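Side-chain contacts in methyltransferase 1 (Methanosarcina barkeri, PDB 2I2X), which transfers the methyl group of methanol to the cob(I)amide of its partner corrinoid protein MtaC, the methylation step of methanogenesis from methanol: residues 81-86 and 103-108; 134-139 and 164-169; 192-197 and 387-392; 243-248 and 420-425; 300-305 and 365-370. One frame throughout, in Å; residues are numbered along the deposited sequence.

Contact 1: residues 81-86 and 103-108; sequences IILETE and HAQKTI. With K (potassium ion), chain S.
Gln105 and Thr85 reach for each other from opposite directions, one from helix 95-116 and the other from strand 80-86. The evidence for a polar tie is a nearly straight bond, in which Gln105 NE2 donates to Thr85 OG1 with an N-H...O angle of 164°. Its modelled length, 2.5 Å from Gln105 NE2 to Thr85 OG1, is very short, so the exact value is doubtful. The glutamine makes the longer reach: CG lies anti to its carbonyl carbon (chi1 -65°) and the chain then runs extended toward Thr85. The backbones are nearest at Leu83 and Gln105, whose CA atoms are 9.0 Å apart. On the strand side, Thr85 turns its hydroxyl rather than its methyl to the amide nitrogen, although Thr85 CB is also near, at 3.5 Å from Gln105 NE2. The other branch of the amide lies beside the leucine, with Gln105 OE1 4.3 Å from Leu83 CD2; it also makes a weak bond to Thr66. Tyr45 supplies a second partner for the buried Thr85 hydroxyl. With a leucine in place of Gln105, Thr85 OG1 would probably lose its amide donor and a buried hydroxyl would be left leaning on Tyr45.

Alternation along the strand separates two environments: Leu83 and Thr85 point to the helix, Glu84 to the reverse side, and Glu86 at the end of the strand binds the potassium ion through OE2 at 2.3 Å. The strand is bordered by strands 40-43 and 119-126 of the parallel barrel; helix 95-116 packs outside it, and Tyr62 of helix 55-76 touches Thr85.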
# COMPACT_ATOMS: atom_id res chain seq x y z
N ILE A 81 -12.29 -4.67 -13.60
CA ILE A 81 -11.61 -3.57 -12.97
C ILE A 81 -12.12 -2.23 -13.51
O ILE A 81 -12.42 -2.13 -14.70
CB ILE A 81 -10.08 -3.74 -13.13
CG1 ILE A 81 -9.31 -2.89 -12.08
CG2 ILE A 81 -9.63 -3.59 -14.55
CD1 ILE A 81 -8.96 -1.60 -12.57
N ILE A 82 -12.21 -1.23 -12.64
CA ILE A 82 -12.53 0.13 -13.10
C ILE A 82 -11.32 1.02 -12.80
O ILE A 82 -10.77 0.93 -11.69
CB ILE A 82 -13.73 0.70 -12.33
CG1 ILE A 82 -15.01 -0.05 -12.72
CG2 ILE A 82 -13.86 2.19 -12.59
CD1 ILE A 82 -16.18 0.14 -11.73
N LEU A 83 -10.91 1.84 -13.76
CA LEU A 83 -9.89 2.87 -13.49
C LEU A 83 -10.57 4.23 -13.28
O LEU A 83 -11.43 4.65 -14.07
CB LEU A 83 -8.87 2.94 -14.64
CG LEU A 83 -7.89 1.74 -14.84
CD1 LEU A 83 -8.46 0.52 -15.65
CD2 LEU A 83 -6.56 2.23 -15.46
N GLU A 84 -10.21 4.91 -12.20
CA GLU A 84 -10.70 6.24 -12.01
C GLU A 84 -9.58 7.28 -12.10
O GLU A 84 -8.64 7.27 -11.28
CB GLU A 84 -11.47 6.40 -10.69
CG GLU A 84 -11.89 7.89 -10.47
CD GLU A 84 -12.53 8.20 -9.14
OE1 GLU A 84 -12.59 7.33 -8.25
OE2 GLU A 84 -12.98 9.36 -8.99
N THR A 85 -9.71 8.18 -13.07
CA THR A 85 -8.80 9.32 -13.21
C THR A 85 -9.42 10.59 -12.64
O THR A 85 -10.36 11.15 -13.21
CB THR A 85 -8.44 9.57 -14.70
OG1 THR A 85 -7.99 8.33 -15.30
CG2 THR A 85 -7.34 10.59 -14.85
N GLU A 86 -8.90 11.04 -11.50
CA GLU A 86 -9.29 12.33 -10.94
C GLU A 86 -8.46 13.40 -11.56
O GLU A 86 -7.31 13.52 -11.22
CB GLU A 86 -9.08 12.37 -9.44
CG GLU A 86 -9.98 11.38 -8.72
CD GLU A 86 -9.86 11.45 -7.23
OE1 GLU A 86 -8.75 11.24 -6.68
OE2 GLU A 86 -10.90 11.69 -6.57
N HIS A 103 -8.54 9.35 -23.87
CA HIS A 103 -8.40 8.59 -25.10
C HIS A 103 -7.22 7.62 -25.01
O HIS A 103 -7.31 6.47 -25.44
CB HIS A 103 -8.30 9.51 -26.32
CG HIS A 103 -8.42 8.79 -27.62
ND1 HIS A 103 -7.32 8.26 -28.28
CD2 HIS A 103 -9.50 8.46 -28.36
CE1 HIS A 103 -7.73 7.66 -29.38
NE2 HIS A 103 -9.05 7.75 -29.45
N ALA A 104 -6.12 8.09 -24.45
CA ALA A 104 -4.95 7.27 -24.34
C ALA A 104 -5.20 6.09 -23.41
O ALA A 104 -4.74 4.98 -23.71
CB ALA A 104 -3.78 8.10 -23.88
N GLN A 105 -5.91 6.33 -22.30
CA GLN A 105 -6.28 5.26 -21.34
C GLN A 105 -7.20 4.20 -21.97
O GLN A 105 -6.91 3.01 -21.89
CB GLN A 105 -6.94 5.84 -20.09
CG GLN A 105 -6.03 6.72 -19.25
CD GLN A 105 -6.59 6.97 -17.85
OE1 GLN A 105 -6.29 6.22 -16.91
NE2 GLN A 105 -7.38 8.02 -17.70
N LYS A 106 -8.29 4.65 -22.61
CA LYS A 106 -9.25 3.71 -23.23
C LYS A 106 -8.63 2.83 -24.31
O LYS A 106 -9.02 1.65 -24.46
CB LYS A 106 -10.48 4.44 -23.81
CG LYS A 106 -11.68 3.51 -24.04
CD LYS A 106 -12.00 2.80 -22.70
CE LYS A 106 -13.36 2.20 -22.66
NZ LYS A 106 -14.43 3.26 -22.55
N THR A 107 -7.68 3.40 -25.06
CA THR A 107 -6.99 2.67 -26.13
C THR A 107 -6.31 1.43 -25.54
O THR A 107 -6.47 0.33 -26.05
CB THR A 107 -5.96 3.58 -26.89
OG1 THR A 107 -6.63 4.70 -27.50
CG2 THR A 107 -5.19 2.78 -27.94
N ILE A 108 -5.56 1.61 -24.45
CA ILE A 108 -4.89 0.50 -23.79
C ILE A 108 -5.91 -0.50 -23.22
O ILE A 108 -5.76 -1.73 -23.39
CB ILE A 108 -3.94 1.00 -22.70
CG1 ILE A 108 -2.73 1.70 -23.35
CG2 ILE A 108 -3.55 -0.11 -21.73
CD1 ILE A 108 -2.06 2.72 -22.46
K K S . -10.88 12.49 -4.37

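Contact 2: residues 134-139 and 164-169; sequences EFLQLR and ESMGGK. With ZN (zinc ion), chain Q; K (potassium ion), chain S.
No flat group takes part where Leu136 meets Met166; the Phe135 ring and the Glu164 carboxylate both lie apart from it. Glu134 CB sits over the centre of one face of the Phe135 ring, 3.8 Å above its plane, and Lys455 makes a cation-pi contact with the same ring. The Glu164 carboxylate bridges two metals, OE1 holding the zinc ion at 2.1 Å and OE2 the potassium ion at 2.4 Å. The contact itself is apolar. Leu136 CD2 approaches Met166 CE to 3.9 Å, the two chains crossing at a slant. Met166 bends at its last torsion (chi3 -58°), which turns CE back so that sulfur and methyl both lie near the leucine. The same Leu136 CD2 is 4.2 Å from Lys169 CE, on the aliphatic part of a chain that bends twice. Next along, Leu138 CD1 rests 4.2 Å from Gly167 CA, so methyl meets backbone here.

Residues 166-169 form a type II beta turn, closed by Lys169 N to Met166 O at 2.9 Å, with Gly168 at its third position (phi 83°) and at the N-cap of helix 169-176. Such loops following barrel strands typically carry the active site of a TIM barrel: here Glu164 joins Cys220 and Cys269 at zinc, and Lys169 lines the cobamide pocket.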
# COMPACT_ATOMS: atom_id res chain seq x y z
N GLU A 134 -9.69 34.50 -4.98
CA GLU A 134 -10.48 35.12 -3.90
C GLU A 134 -11.81 34.43 -3.57
O GLU A 134 -12.12 34.28 -2.40
CB GLU A 134 -10.66 36.64 -4.06
CG GLU A 134 -10.60 37.22 -5.50
CD GLU A 134 -9.17 37.31 -6.08
OE1 GLU A 134 -9.01 37.06 -7.30
OE2 GLU A 134 -8.22 37.62 -5.32
N PHE A 135 -12.58 34.00 -4.56
CA PHE A 135 -13.86 33.34 -4.29
C PHE A 135 -14.37 32.30 -5.27
O PHE A 135 -13.88 32.17 -6.40
CB PHE A 135 -15.03 34.32 -4.00
CG PHE A 135 -14.73 35.76 -4.24
CD1 PHE A 135 -14.73 36.28 -5.52
CD2 PHE A 135 -14.52 36.61 -3.15
CE1 PHE A 135 -14.48 37.64 -5.73
CE2 PHE A 135 -14.27 37.96 -3.33
CZ PHE A 135 -14.25 38.49 -4.63
N LEU A 136 -15.40 31.59 -4.80
CA LEU A 136 -16.15 30.67 -5.63
C LEU A 136 -16.78 31.48 -6.73
O LEU A 136 -17.13 32.65 -6.53
CB LEU A 136 -17.22 29.94 -4.81
CG LEU A 136 -16.77 28.93 -3.75
CD1 LEU A 136 -17.97 28.32 -3.00
CD2 LEU A 136 -15.90 27.83 -4.36
N GLN A 137 -16.92 30.84 -7.88
CA GLN A 137 -17.55 31.41 -9.04
C GLN A 137 -18.37 30.33 -9.71
O GLN A 137 -18.14 29.95 -10.86
CB GLN A 137 -16.49 31.95 -9.98
CG GLN A 137 -15.83 33.21 -9.43
CD GLN A 137 -15.16 34.00 -10.52
OE1 GLN A 137 -15.63 35.10 -10.87
NE2 GLN A 137 -14.08 33.44 -11.11
N LEU A 138 -19.36 29.85 -8.97
CA LEU A 138 -20.09 28.65 -9.33
C LEU A 138 -20.91 28.80 -10.59
O LEU A 138 -21.25 27.81 -11.22
CB LEU A 138 -20.98 28.22 -8.18
CG LEU A 138 -20.33 27.90 -6.83
CD1 LEU A 138 -21.41 27.40 -5.89
CD2 LEU A 138 -19.20 26.86 -6.97
N ARG A 139 -21.23 30.04 -10.94
CA ARG A 139 -22.02 30.35 -12.14
C ARG A 139 -21.29 31.30 -13.08
O ARG A 139 -21.86 31.78 -14.04
CB ARG A 139 -23.39 30.89 -11.73
CG ARG A 139 -24.12 29.91 -10.82
CD ARG A 139 -25.40 30.43 -10.19
NE ARG A 139 -25.93 29.36 -9.35
CZ ARG A 139 -27.22 29.08 -9.21
NH1 ARG A 139 -28.15 29.82 -9.83
NH2 ARG A 139 -27.59 28.05 -8.44
N GLU A 164 -16.16 16.14 -7.67
CA GLU A 164 -16.31 16.44 -6.25
C GLU A 164 -16.63 17.93 -6.14
O GLU A 164 -15.72 18.75 -6.11
CB GLU A 164 -15.00 16.16 -5.51
CG GLU A 164 -14.26 15.01 -6.08
CD GLU A 164 -13.56 14.19 -5.02
OE1 GLU A 164 -13.53 14.60 -3.85
OE2 GLU A 164 -13.00 13.13 -5.36
N SER A 165 -17.90 18.27 -6.10
CA SER A 165 -18.28 19.68 -6.24
C SER A 165 -18.22 20.52 -4.95
O SER A 165 -18.28 19.97 -3.86
CB SER A 165 -19.61 19.84 -6.99
OG SER A 165 -20.67 19.19 -6.34
N MET A 166 -18.08 21.83 -5.10
CA MET A 166 -17.72 22.72 -4.01
C MET A 166 -18.87 23.57 -3.44
O MET A 166 -18.66 24.44 -2.57
CB MET A 166 -16.60 23.66 -4.48
CG MET A 166 -15.29 23.03 -4.91
SD MET A 166 -14.14 24.32 -5.57
CE MET A 166 -15.07 25.06 -6.93
N GLY A 167 -20.10 23.35 -3.90
CA GLY A 167 -21.24 24.10 -3.35
C GLY A 167 -21.25 24.14 -1.82
O GLY A 167 -21.27 23.09 -1.17
N GLY A 168 -21.24 25.33 -1.25
CA GLY A 168 -21.32 25.48 0.20
C GLY A 168 -19.99 25.34 0.94
O GLY A 168 -19.93 25.43 2.17
N LYS A 169 -18.91 25.12 0.19
CA LYS A 169 -17.59 24.93 0.78
C LYS A 169 -17.14 26.10 1.67
O LYS A 169 -16.62 25.89 2.77
CB LYS A 169 -16.59 24.65 -0.36
CG LYS A 169 -15.13 24.60 0.01
CD LYS A 169 -14.31 24.03 -1.14
CE LYS A 169 -13.74 25.08 -2.07
NZ LYS A 169 -12.36 25.45 -1.71
ZN ZN Q . -12.86 13.18 -2.42
K K S . -10.88 12.49 -4.37

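Contact 3: residues 192-197 and 387-392; sequences GSIDME and DNIYLR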
# COMPACT_ATOMS: atom_id res chain seq x y z
N GLY A 192 -25.29 23.52 -0.55
CA GLY A 192 -24.87 22.31 -1.25
C GLY A 192 -25.93 21.74 -2.17
O GLY A 192 -25.67 21.46 -3.34
N SER A 193 -27.13 21.54 -1.65
CA SER A 193 -28.21 20.95 -2.44
C SER A 193 -28.60 21.80 -3.67
O SER A 193 -28.87 21.27 -4.76
CB SER A 193 -29.42 20.71 -1.53
OG SER A 193 -29.20 19.63 -0.60
N ILE A 194 -28.60 23.12 -3.50
CA ILE A 194 -28.97 24.01 -4.59
C ILE A 194 -27.93 23.90 -5.74
O ILE A 194 -28.29 23.78 -6.91
CB ILE A 194 -29.16 25.50 -4.06
CG1 ILE A 194 -30.41 25.64 -3.20
CG2 ILE A 194 -29.21 26.51 -5.17
CD1 ILE A 194 -30.26 26.66 -2.09
N ASP A 195 -26.64 23.91 -5.40
CA ASP A 195 -25.60 23.83 -6.43
C ASP A 195 -25.62 22.46 -7.10
O ASP A 195 -25.44 22.36 -8.32
CB ASP A 195 -24.22 24.16 -5.87
CG ASP A 195 -23.13 24.16 -6.94
OD1 ASP A 195 -23.08 25.09 -7.79
OD2 ASP A 195 -22.30 23.22 -6.90
N MET A 196 -25.89 21.42 -6.30
CA MET A 196 -25.92 20.07 -6.80
C MET A 196 -26.96 19.93 -7.89
O MET A 196 -26.71 19.30 -8.91
CB MET A 196 -26.23 19.08 -5.68
CG MET A 196 -25.09 18.80 -4.74
SD MET A 196 -23.82 17.77 -5.47
CE MET A 196 -24.67 16.22 -5.70
N GLU A 197 -28.13 20.53 -7.69
CA GLU A 197 -29.15 20.45 -8.73
C GLU A 197 -28.80 21.15 -10.05
O GLU A 197 -29.15 20.65 -11.11
CB GLU A 197 -30.50 20.90 -8.21
CG GLU A 197 -31.58 20.73 -9.27
CD GLU A 197 -32.80 21.57 -9.03
OE1 GLU A 197 -33.82 21.27 -9.68
OE2 GLU A 197 -32.74 22.51 -8.19
N ASP A 387 -39.40 16.36 -0.37
CA ASP A 387 -39.59 17.51 -1.29
C ASP A 387 -38.90 18.75 -0.79
O ASP A 387 -38.61 19.63 -1.56
CB ASP A 387 -41.06 17.79 -1.55
CG ASP A 387 -41.75 16.67 -2.29
OD1 ASP A 387 -41.26 16.27 -3.37
OD2 ASP A 387 -42.80 16.17 -1.79
N ASN A 388 -38.60 18.77 0.50
CA ASN A 388 -38.05 19.89 1.21
C ASN A 388 -36.56 19.67 1.54
O ASN A 388 -36.21 18.86 2.43
CB ASN A 388 -38.88 20.02 2.49
CG ASN A 388 -38.64 21.32 3.23
OD1 ASN A 388 -37.49 21.68 3.52
ND2 ASN A 388 -39.72 22.02 3.57
N ILE A 389 -35.67 20.40 0.86
CA ILE A 389 -34.23 20.16 1.01
C ILE A 389 -33.65 20.57 2.36
O ILE A 389 -32.66 19.97 2.82
CB ILE A 389 -33.39 20.78 -0.14
CG1 ILE A 389 -33.62 22.30 -0.26
CG2 ILE A 389 -33.68 20.06 -1.46
CD1 ILE A 389 -32.66 23.00 -1.22
N TYR A 390 -34.21 21.61 2.97
CA TYR A 390 -33.76 21.99 4.31
C TYR A 390 -34.28 21.00 5.33
O TYR A 390 -33.52 20.43 6.11
CB TYR A 390 -34.29 23.38 4.64
CG TYR A 390 -34.36 23.73 6.11
CD1 TYR A 390 -33.21 23.96 6.84
CD2 TYR A 390 -35.58 23.85 6.76
CE1 TYR A 390 -33.25 24.29 8.18
CE2 TYR A 390 -35.65 24.20 8.13
CZ TYR A 390 -34.46 24.42 8.82
OH TYR A 390 -34.48 24.78 10.16
N LEU A 391 -35.59 20.82 5.34
CA LEU A 391 -36.22 20.01 6.34
C LEU A 391 -35.75 18.55 6.30
O LEU A 391 -35.59 17.94 7.36
CB LEU A 391 -37.75 20.12 6.23
CG LEU A 391 -38.60 19.47 7.34
CD1 LEU A 391 -38.15 19.88 8.74
CD2 LEU A 391 -40.09 19.74 7.12
N ARG A 392 -35.57 17.99 5.11
CA ARG A 392 -35.04 16.61 5.02
C ARG A 392 -33.64 16.50 5.61
O ARG A 392 -33.32 15.53 6.30
CB ARG A 392 -35.11 16.04 3.59
CG ARG A 392 -34.08 16.54 2.60
CD ARG A 392 -34.53 16.20 1.15
NE ARG A 392 -33.45 16.38 0.19
CZ ARG A 392 -33.41 15.87 -1.04
NH1 ARG A 392 -34.42 15.16 -1.52
NH2 ARG A 392 -32.35 16.07 -1.79
O HOH W 1 -31.41 18.03 0.96
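A single water joins Ser193 to Ile389 and Arg392. It donates to Ser193 OG at 3.1 Å and to the backbone Ile389 O at 3.0 Å, and accepts from Arg392 NE at 2.7 Å, lying in the guanidinium plane at its edge. Ser193 OG accepts from the water and is also hydrogen-bonded to Gly189 O, one turn back in the helix. Arg392 also has a salt bridge from NH1 to Glu259, which anchors the far end of the group.

Beside the water the contact is apolar. Ile389 CD1 reaches Ser193 CB and lies equally near, 4.0 Å, to Ile194 CG1; the two isoleucine chains meet at about a right angle. Ile389 carries CG1 between its backbone N and carbonyl carbon (chi1 57°), and that rotamer points CD1 at helix 181-210. Just ahead of it Asn388 is the N-cap of helix 389-409: its OD1 takes the Leu391 N-H at 2.8 Å, from above the carbonyl plane.

No direct hydrogen bond crosses the two segments. The chemistry therefore implies a joint of two kinds, one isoleucine methyl group in van der Waals contact and one water that settles a serine, a first-turn carbonyl and an arginine N-H together.

Contact 4: residues 243-248 and 420-425; sequences AVIARA and KALADA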
# COMPACT_ATOMS: atom_id res chain seq x y z
N ALA A 243 -18.50 15.43 13.58
CA ALA A 243 -18.16 14.87 12.29
C ALA A 243 -19.31 13.99 11.72
O ALA A 243 -19.66 14.08 10.55
CB ALA A 243 -16.85 14.07 12.39
N VAL A 244 -19.87 13.14 12.57
CA VAL A 244 -20.93 12.27 12.12
C VAL A 244 -22.19 13.07 11.74
O VAL A 244 -22.87 12.73 10.76
CB VAL A 244 -21.23 11.11 13.13
CG1 VAL A 244 -21.78 11.63 14.46
CG2 VAL A 244 -22.16 10.12 12.53
N ILE A 245 -22.48 14.15 12.48
CA ILE A 245 -23.60 15.02 12.12
C ILE A 245 -23.37 15.58 10.72
O ILE A 245 -24.25 15.46 9.84
CB ILE A 245 -23.82 16.12 13.14
CG1 ILE A 245 -24.28 15.52 14.47
CG2 ILE A 245 -24.90 17.11 12.65
CD1 ILE A 245 -24.25 16.51 15.60
N ALA A 246 -22.19 16.16 10.48
CA ALA A 246 -21.84 16.63 9.13
C ALA A 246 -22.08 15.54 8.10
O ALA A 246 -22.63 15.82 7.04
CB ALA A 246 -20.40 17.16 9.06
N ARG A 247 -21.75 14.29 8.44
CA ARG A 247 -21.99 13.17 7.53
C ARG A 247 -23.46 12.91 7.23
O ARG A 247 -23.83 12.66 6.07
CB ARG A 247 -21.37 11.87 8.05
CG ARG A 247 -21.52 10.72 7.07
CD ARG A 247 -20.60 10.88 5.87
NE ARG A 247 -19.19 10.84 6.26
CZ ARG A 247 -18.17 11.18 5.46
NH1 ARG A 247 -18.41 11.55 4.21
NH2 ARG A 247 -16.92 11.13 5.93
N ALA A 248 -24.28 12.94 8.27
CA ALA A 248 -25.70 12.73 8.12
C ALA A 248 -26.33 13.75 7.17
O ALA A 248 -27.11 13.39 6.30
CB ALA A 248 -26.36 12.75 9.49
N LYS A 420 -21.22 15.62 25.45
CA LYS A 420 -21.64 16.97 25.63
C LYS A 420 -21.81 17.67 24.28
O LYS A 420 -22.81 18.40 24.07
CB LYS A 420 -20.62 17.70 26.51
CG LYS A 420 -20.97 19.12 26.88
CD LYS A 420 -21.94 19.14 28.07
CE LYS A 420 -22.25 20.56 28.50
NZ LYS A 420 -22.59 21.37 27.30
N ALA A 421 -20.86 17.46 23.37
CA ALA A 421 -20.88 18.09 22.06
C ALA A 421 -22.05 17.58 21.20
O ALA A 421 -22.77 18.40 20.56
CB ALA A 421 -19.53 17.96 21.36
N LEU A 422 -22.30 16.27 21.20
CA LEU A 422 -23.54 15.73 20.63
C LEU A 422 -24.77 16.45 21.20
O LEU A 422 -25.60 16.92 20.45
CB LEU A 422 -23.68 14.22 20.86
CG LEU A 422 -24.88 13.55 20.17
CD1 LEU A 422 -24.79 13.52 18.63
CD2 LEU A 422 -25.02 12.14 20.65
N ALA A 423 -24.88 16.53 22.53
CA ALA A 423 -26.02 17.16 23.23
C ALA A 423 -26.21 18.64 22.88
O ALA A 423 -27.33 19.10 22.70
CB ALA A 423 -25.89 16.98 24.74
N ASP A 424 -25.11 19.38 22.80
CA ASP A 424 -25.16 20.77 22.38
C ASP A 424 -25.67 20.86 20.95
O ASP A 424 -26.54 21.70 20.65
CB ASP A 424 -23.78 21.44 22.50
CG ASP A 424 -23.34 21.64 23.97
OD1 ASP A 424 -24.10 21.33 24.92
OD2 ASP A 424 -22.20 22.14 24.16
N ALA A 425 -25.20 19.96 20.07
CA ALA A 425 -25.61 20.00 18.67
C ALA A 425 -27.06 19.61 18.49
O ALA A 425 -27.78 20.23 17.68
CB ALA A 425 -24.72 19.15 17.78
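Ile245 and Ala425 mark the closest approach of two helical backbones, their CA atoms 8.5 Å apart. Both segments are regular helix, as the i to i+4 bonds testify: Ala248 N to Val244 O at 2.9 Å in one, Ala425 N to Ala421 O at 2.9 Å in the other. At that backbone spacing, and with no hydrogen bond between the two segments, the contact has to be made by side chains.

Ile245 spans most of the gap. Its CG1 is anti to the carbonyl carbon (chi1 -66°) and CD1 continues outward in an extended chain (chi2 168°), so that the delta methyl alone does the touching. Ile245 CD1 comes within 3.5 Å of Ala425 CB, a close methyl-to-methyl contact, and within 4.3 Å of Leu422 CD1. Leu422 and Ala425 lie about one turn apart on their helix, and the isoleucine end bears on both. Leu422 starts off to the flank but its branch swings nearer, with CG anti to the backbone N (chi1 -174°). The touching surface is therefore three aliphatic side chains, all of them buried, with one methyl of the isoleucine set against one methyl from each partner.

Helix 389-409 shares this apolar layer, touching Ile245 with Cys401 and Leu422 with Ile404. Helix 240-259 is thus covered by helices 389-409 and 416-430 on one side, while Ala246 and Arg247 pack on helix 220-230.

Contact 5: residues 300-305 and 365-370; sequences GNLVMQ and PQAYML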
# COMPACT_ATOMS: atom_id res chain seq x y z
N GLY A 300 -12.90 0.95 8.52
CA GLY A 300 -12.17 0.29 7.44
C GLY A 300 -12.95 -0.82 6.76
O GLY A 300 -12.87 -0.94 5.53
N ASN A 301 -13.66 -1.64 7.56
CA ASN A 301 -14.38 -2.81 7.07
C ASN A 301 -15.86 -2.52 6.89
O ASN A 301 -16.49 -3.00 5.96
CB ASN A 301 -14.24 -3.99 8.02
CG ASN A 301 -12.84 -4.62 8.05
OD1 ASN A 301 -12.23 -4.76 9.10
ND2 ASN A 301 -12.35 -5.02 6.89
N LEU A 302 -16.42 -1.73 7.79
CA LEU A 302 -17.84 -1.49 7.76
C LEU A 302 -18.33 -0.97 6.40
O LEU A 302 -19.40 -1.37 5.94
CB LEU A 302 -18.23 -0.54 8.88
CG LEU A 302 -19.69 -0.06 8.96
CD1 LEU A 302 -20.03 0.24 10.38
CD2 LEU A 302 -19.94 1.13 8.06
N VAL A 303 -17.56 -0.10 5.75
CA VAL A 303 -17.99 0.50 4.48
C VAL A 303 -18.13 -0.50 3.31
O VAL A 303 -18.64 -0.14 2.24
CB VAL A 303 -17.04 1.64 4.02
CG1 VAL A 303 -17.26 2.90 4.88
CG2 VAL A 303 -15.56 1.19 4.08
N MET A 304 -17.66 -1.74 3.49
CA MET A 304 -17.75 -2.74 2.42
C MET A 304 -19.14 -3.36 2.44
O MET A 304 -19.58 -3.97 1.44
CB MET A 304 -16.70 -3.87 2.59
CG MET A 304 -15.23 -3.53 2.27
SD MET A 304 -13.97 -4.87 2.32
CE MET A 304 -13.88 -5.00 4.08
N GLN A 305 -19.82 -3.18 3.57
CA GLN A 305 -21.03 -3.91 3.91
C GLN A 305 -22.03 -3.98 2.74
O GLN A 305 -22.72 -4.97 2.58
CB GLN A 305 -21.68 -3.26 5.14
CG GLN A 305 -22.27 -1.86 4.84
CD GLN A 305 -22.56 -1.02 6.07
OE1 GLN A 305 -22.87 -1.52 7.15
NE2 GLN A 305 -22.49 0.29 5.89
N PRO A 365 -18.49 7.07 16.71
CA PRO A 365 -19.83 7.42 16.26
C PRO A 365 -19.93 7.61 14.75
O PRO A 365 -21.00 7.38 14.18
CB PRO A 365 -20.13 8.73 17.02
CG PRO A 365 -18.84 9.25 17.44
CD PRO A 365 -17.97 8.07 17.69
N GLN A 366 -18.84 8.00 14.11
CA GLN A 366 -18.83 8.14 12.64
C GLN A 366 -19.11 6.80 11.95
O GLN A 366 -19.66 6.76 10.85
CB GLN A 366 -17.50 8.70 12.15
CG GLN A 366 -17.25 10.11 12.61
CD GLN A 366 -15.92 10.66 12.13
OE1 GLN A 366 -15.82 11.18 11.01
NE2 GLN A 366 -14.90 10.60 12.99
N ALA A 367 -18.75 5.70 12.61
CA ALA A 367 -18.93 4.40 12.03
C ALA A 367 -20.32 3.88 12.41
O ALA A 367 -21.08 3.38 11.54
CB ALA A 367 -17.84 3.48 12.49
N TYR A 368 -20.65 4.01 13.70
CA TYR A 368 -21.94 3.60 14.21
C TYR A 368 -23.13 4.02 13.32
O TYR A 368 -23.99 3.19 13.00
CB TYR A 368 -22.15 4.13 15.64
CG TYR A 368 -23.32 3.48 16.32
CD1 TYR A 368 -23.16 2.28 17.03
CD2 TYR A 368 -24.60 4.04 16.24
CE1 TYR A 368 -24.22 1.64 17.62
CE2 TYR A 368 -25.70 3.39 16.86
CZ TYR A 368 -25.48 2.19 17.54
OH TYR A 368 -26.52 1.55 18.16
N MET A 369 -23.18 5.30 12.95
CA MET A 369 -24.26 5.83 12.12
C MET A 369 -24.23 5.24 10.72
O MET A 369 -25.27 5.07 10.09
CB MET A 369 -24.15 7.36 12.05
CG MET A 369 -25.33 8.07 11.34
SD MET A 369 -25.14 8.24 9.54
CE MET A 369 -24.14 9.71 9.45
N LEU A 370 -23.05 4.92 10.22
CA LEU A 370 -22.93 4.49 8.85
C LEU A 370 -23.24 3.02 8.67
O LEU A 370 -23.37 2.54 7.54
CB LEU A 370 -21.52 4.81 8.34
CG LEU A 370 -21.34 5.95 7.33
CD1 LEU A 370 -22.50 6.84 7.24
CD2 LEU A 370 -20.09 6.70 7.58
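Two torsions bring Leu302 and Gln305 to the segment 365-370. Leu302 sets CG opposite its backbone N (chi1 175°), which sends both methyls to the helical turn, whereas Gln305 holds CG between backbone N and carbonyl carbon (chi1 69°) and then extends, placing its amide by Leu370 O. There Gln305 NE2 donates to Leu370 O at 2.9 Å, with an N-H...O angle of 157°. The acceptor lies close to the plane of the Gln305 amide, although the donor is tilted from the Leu370 carbonyl plane; the length and the N-H...O angle carry the assignment.

The leucine straddles the same turn. Leu302 CD1 is 3.5 Å from Ala367 O and also faces the alanine methyl. On its other branch, Leu302 CD2 lies 4.0 Å from Leu370 CB and close to the carbonyl of that residue. Leu370 O is therefore met by an amide N-H and a methyl, and only the first is a polar bond. The other branch of the amide is used as well: Gln305 OE1 accepts from Tyr372 N, so the two ends of the amide bind main-chain atoms of Leu370 and Tyr372 and fix its rotation. A leucine in place of Gln305 would probably deprive Leu370 O of its donor and Tyr372 N of its acceptor inside a buried region.

The loop before strand 309-311 also meets helix 349-361, whose Asp360 accepts from the backbone N of Asn301 and of Leu302, and whose Met356 and Met357 touch Gln305. Met369, directed away from segment 300-305, packs against helices 240-259 and 389-409.

Contacts 1, 2, 4 and 5 are made by buried residues; contact 3 is only partly buried and is joined partly through water. Contacts 1 and 2 belong to the barrel and meet at the potassium ion, where Glu86 OE2 and Glu164 OE2 stand 2.8 Å apart; the bond of the first is amide to hydroxyl, the packing of the second is apolar. Contacts 3 and 4 join helices, while contact 5 ties a loop before barrel strand 309-311 to a helical segment. Helix 389-409 supplies one side of contact 3 and packs beside contacts 4 and 5, which touch where Val244 meets Met369. Contact 4 is purely methyl packing, whereas contact 5 adds an amide-to-backbone bond. Contacts 2 and 3 touch through Leu138 and Asp195.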